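Local coordinates for RNA-binding protein with serine-rich domain 1 (PDB 4A8X) that serves as an auxiliary component of the exon junction complex deposited on spliced mRNAs, using its RRM domain to form the ASAP complex, at residues T5-G10 against V52-P57. Sequence-based numbering, arbitrary orientation.
Sequences TKVHIG and VEFENP
The central antiparallel pairing of the RNA recognition motif joins V7 and K6 of strand 6-10 to V52 and E53 at the end of strand 46-54. V7 and V52 form a hydrogen-bonded pair: V7 N donates to V52 O (2.7 Å) and V52 N to V7 O (2.8 Å). Two residues further along, F54 N gives T5 O an almost straight bond (N-H...O 178°), with the donor lying above the carbonyl plane. On the face turned to helix 57-67, V7 and V52 lie side by side, V7 CG2 4.0 Å from V52 CB. The same methyl reaches the edge of the F54 ring at CE2, while V52 CG1 sits over one ring face, offset toward the rim; A60, L64 and A63 of the helix close this core. K6 and E53, a non-hydrogen-bonded pair, project from the other face, where K6 NZ is hydrogen-bonded to A84 O and K6 makes a cation-pi contact with W86. E53 holds CG anti to its backbone N (chi1 174°) and runs on extended. Its OE2 stays 4.8 Å from K6 NZ, opposite in charge but not in direct contact. A water links E53 OE2 to T5 OG1; an alanine at E53 would probably leave that water without its carboxylate acceptor and take this opposite charge away from the K6 ammonium. A second water joins T5 OG1 to F54 O. Past F54, N56 occupies the N-cap of helix 57-67, and T5 CG2 packs against the helix start, 3.8 Å from P57 CD.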
ATOM      1  N   THR A   5     -21.525 -17.133   7.057  1.00 26.00           N
ATOM      2  CA  THR A   5     -21.191 -15.880   7.753  1.00 25.27           C
ATOM      3  C   THR A   5     -19.709 -15.488   7.655  1.00 24.72           C
ATOM      4  O   THR A   5     -19.326 -14.386   8.054  1.00 23.54           O
ATOM      5  CB  THR A   5     -21.509 -16.017   9.231  1.00 30.40           C
ATOM      6  OG1 THR A   5     -20.855 -17.180   9.725  1.00 29.42           O
ATOM      7  CG2 THR A   5     -23.041 -16.159   9.470  1.00 30.87           C
ATOM      8  N   LYS A   6     -18.880 -16.379   7.124  1.00 21.74           N
ATOM      9  CA  LYS A   6     -17.437 -16.142   7.060  1.00 21.07           C
ATOM     10  C   LYS A   6     -17.023 -15.755   5.644  1.00 19.37           C
ATOM     11  O   LYS A   6     -17.481 -16.360   4.676  1.00 19.69           O
ATOM     12  CB  LYS A   6     -16.691 -17.390   7.511  1.00 21.61           C
ATOM     13  CG  LYS A   6     -15.158 -17.181   7.633  1.00 26.79           C
ATOM     14  CD  LYS A   6     -14.416 -18.531   7.866  1.00 30.32           C
ATOM     15  CE  LYS A   6     -14.891 -19.251   9.098  1.00 30.74           C
ATOM     16  NZ  LYS A   6     -14.296 -20.615   9.195  1.00 32.31           N
ATOM     17  N   VAL A   7     -16.148 -14.771   5.518  1.00 19.16           N
ATOM     18  CA  VAL A   7     -15.672 -14.333   4.207  1.00 20.71           C
ATOM     19  C   VAL A   7     -14.125 -14.308   4.144  1.00 25.69           C
ATOM     20  O   VAL A   7     -13.464 -13.977   5.146  1.00 23.89           O
ATOM     21  CB  VAL A   7     -16.214 -12.920   3.837  1.00 21.39           C
ATOM     22  CG1 VAL A   7     -17.776 -12.846   3.969  1.00 26.97           C
ATOM     23  CG2 VAL A   7     -15.573 -11.855   4.675  1.00 22.11           C
ATOM     24  N   HIS A   8     -13.571 -14.664   2.978  1.00 20.21           N
ATOM     25  CA  HIS A   8     -12.122 -14.554   2.718  1.00 18.32           C
ATOM     26  C   HIS A   8     -11.883 -13.235   1.978  1.00 18.11           C
ATOM     27  O   HIS A   8     -12.533 -12.940   0.970  1.00 19.53           O
ATOM     28  CB  HIS A   8     -11.644 -15.738   1.861  1.00 21.71           C
ATOM     29  CG  HIS A   8     -10.207 -15.653   1.433  1.00 26.61           C
ATOM     30  ND1 HIS A   8      -9.808 -14.964   0.309  1.00 27.53           N
ATOM     31  CD2 HIS A   8      -9.081 -16.195   1.963  1.00 31.32           C
ATOM     32  CE1 HIS A   8      -8.494 -15.095   0.156  1.00 31.35           C
ATOM     33  NE2 HIS A   8      -8.026 -15.826   1.152  1.00 30.23           N
ATOM     34  N   ILE A   9     -10.982 -12.436   2.491  1.00 16.26           N
ATOM     35  CA  ILE A   9     -10.561 -11.198   1.842  1.00 18.80           C
ATOM     36  C   ILE A   9      -9.161 -11.375   1.252  1.00 21.38           C
ATOM     37  O   ILE A   9      -8.230 -11.730   1.973  1.00 23.38           O
ATOM     38  CB  ILE A   9     -10.496 -10.030   2.863  1.00 18.85           C
ATOM     39  CG1 ILE A   9     -11.801  -9.909   3.649  1.00 20.71           C
ATOM     40  CG2 ILE A   9     -10.147  -8.725   2.174  1.00 16.04           C
ATOM     41  CD1 ILE A   9     -13.074  -9.852   2.779  1.00 27.59           C
ATOM     42  N   GLY A  10      -9.019 -11.121  -0.052  1.00 18.36           N
ATOM     43  CA  GLY A  10      -7.775 -11.375  -0.763  1.00 20.18           C
ATOM     44  C   GLY A  10      -7.162 -10.110  -1.356  1.00 20.38           C
ATOM     45  O   GLY A  10      -7.834  -9.081  -1.491  1.00 20.75           O
ATOM     46  N   VAL A  52     -12.824 -13.078   7.732  1.00 22.12           N
ATOM     47  CA  VAL A  52     -13.676 -12.319   8.640  1.00 22.93           C
ATOM     48  C   VAL A  52     -15.022 -13.051   8.823  1.00 25.32           C
ATOM     49  O   VAL A  52     -15.705 -13.376   7.845  1.00 21.52           O
ATOM     50  CB  VAL A  52     -13.890 -10.872   8.124  1.00 26.90           C
ATOM     51  CG1 VAL A  52     -14.826 -10.115   9.037  1.00 27.65           C
ATOM     52  CG2 VAL A  52     -12.524 -10.133   8.039  1.00 27.27           C
ATOM     53  N   GLU A  53     -15.388 -13.321  10.070  1.00 24.36           N
ATOM     54  CA  GLU A  53     -16.660 -13.987  10.355  1.00 28.01           C
ATOM     55  C   GLU A  53     -17.592 -13.012  11.035  1.00 26.68           C
ATOM     56  O   GLU A  53     -17.236 -12.428  12.060  1.00 25.54           O
ATOM     57  CB  GLU A  53     -16.450 -15.224  11.233  1.00 27.26           C
ATOM     58  CG  GLU A  53     -17.757 -15.843  11.654  1.00 48.86           C
ATOM     59  CD  GLU A  53     -17.593 -17.173  12.339  1.00 52.76           C
ATOM     60  OE1 GLU A  53     -17.412 -17.181  13.575  1.00 53.06           O
ATOM     61  OE2 GLU A  53     -17.670 -18.211  11.640  1.00 55.34           O
ATOM     62  N   PHE A  54     -18.779 -12.843  10.456  1.00 23.92           N
ATOM     63  CA  PHE A  54     -19.777 -11.930  10.982  1.00 24.35           C
ATOM     64  C   PHE A  54     -20.766 -12.697  11.855  1.00 27.10           C
ATOM     65  O   PHE A  54     -20.771 -13.931  11.878  1.00 30.19           O
ATOM     66  CB  PHE A  54     -20.522 -11.232   9.859  1.00 23.57           C
ATOM     67  CG  PHE A  54     -19.676 -10.273   9.077  1.00 24.31           C
ATOM     68  CD1 PHE A  54     -19.502  -8.953   9.527  1.00 25.23           C
ATOM     69  CD2 PHE A  54     -19.050 -10.676   7.899  1.00 22.46           C
ATOM     70  CE1 PHE A  54     -18.723  -8.056   8.809  1.00 22.28           C
ATOM     71  CE2 PHE A  54     -18.228  -9.790   7.178  1.00 23.77           C
ATOM     72  CZ  PHE A  54     -18.071  -8.460   7.636  1.00 19.22           C
ATOM     73  N   GLU A  55     -21.595 -11.949  12.566  1.00 26.49           N
ATOM     74  CA  GLU A  55     -22.613 -12.513  13.428  1.00 28.86           C
ATOM     75  C   GLU A  55     -23.768 -13.152  12.650  1.00 35.53           C
ATOM     76  O   GLU A  55     -24.402 -14.109  13.129  1.00 35.28           O
ATOM     77  CB  GLU A  55     -23.133 -11.398  14.350  1.00 39.65           C
ATOM     78  CG  GLU A  55     -24.116 -11.882  15.352  1.00 48.55           C
ATOM     79  CD  GLU A  55     -24.703 -10.767  16.215  1.00 51.80           C
ATOM     80  OE1 GLU A  55     -24.609  -9.560  15.836  1.00 49.33           O
ATOM     81  OE2 GLU A  55     -25.257 -11.124  17.279  1.00 57.74           O
ATOM     82  N   ASN A  56     -24.087 -12.620  11.477  1.00 33.48           N
ATOM     83  CA  ASN A  56     -25.196 -13.200  10.719  1.00 33.64           C
ATOM     84  C   ASN A  56     -24.986 -13.121   9.219  1.00 27.43           C
ATOM     85  O   ASN A  56     -24.199 -12.320   8.729  1.00 29.46           O
ATOM     86  CB  ASN A  56     -26.563 -12.592  11.158  1.00 41.64           C
ATOM     87  CG  ASN A  56     -26.788 -11.193  10.628  1.00 39.22           C
ATOM     88  OD1 ASN A  56     -26.718 -10.969   9.424  1.00 38.62           O
ATOM     89  ND2 ASN A  56     -27.093 -10.248  11.518  1.00 37.52           N
ATOM     90  N   PRO A  57     -25.633 -14.011   8.477  1.00 29.64           N
ATOM     91  CA  PRO A  57     -25.440 -14.095   7.029  1.00 30.63           C
ATOM     92  C   PRO A  57     -25.761 -12.820   6.271  1.00 28.30           C
ATOM     93  O   PRO A  57     -25.141 -12.587   5.245  1.00 29.45           O
ATOM     94  CB  PRO A  57     -26.423 -15.194   6.602  1.00 34.12           C
ATOM     95  CG  PRO A  57     -26.678 -15.983   7.829  1.00 39.99           C
ATOM     96  CD  PRO A  57     -26.613 -14.999   8.959  1.00 39.42           C
TER
HETATM   97  O   HOH W   1     -19.136 -19.939   9.272  1.00 32.90           O
HETATM   98  O   HOH W   2     -20.939 -16.626  12.772  1.00 37.07           O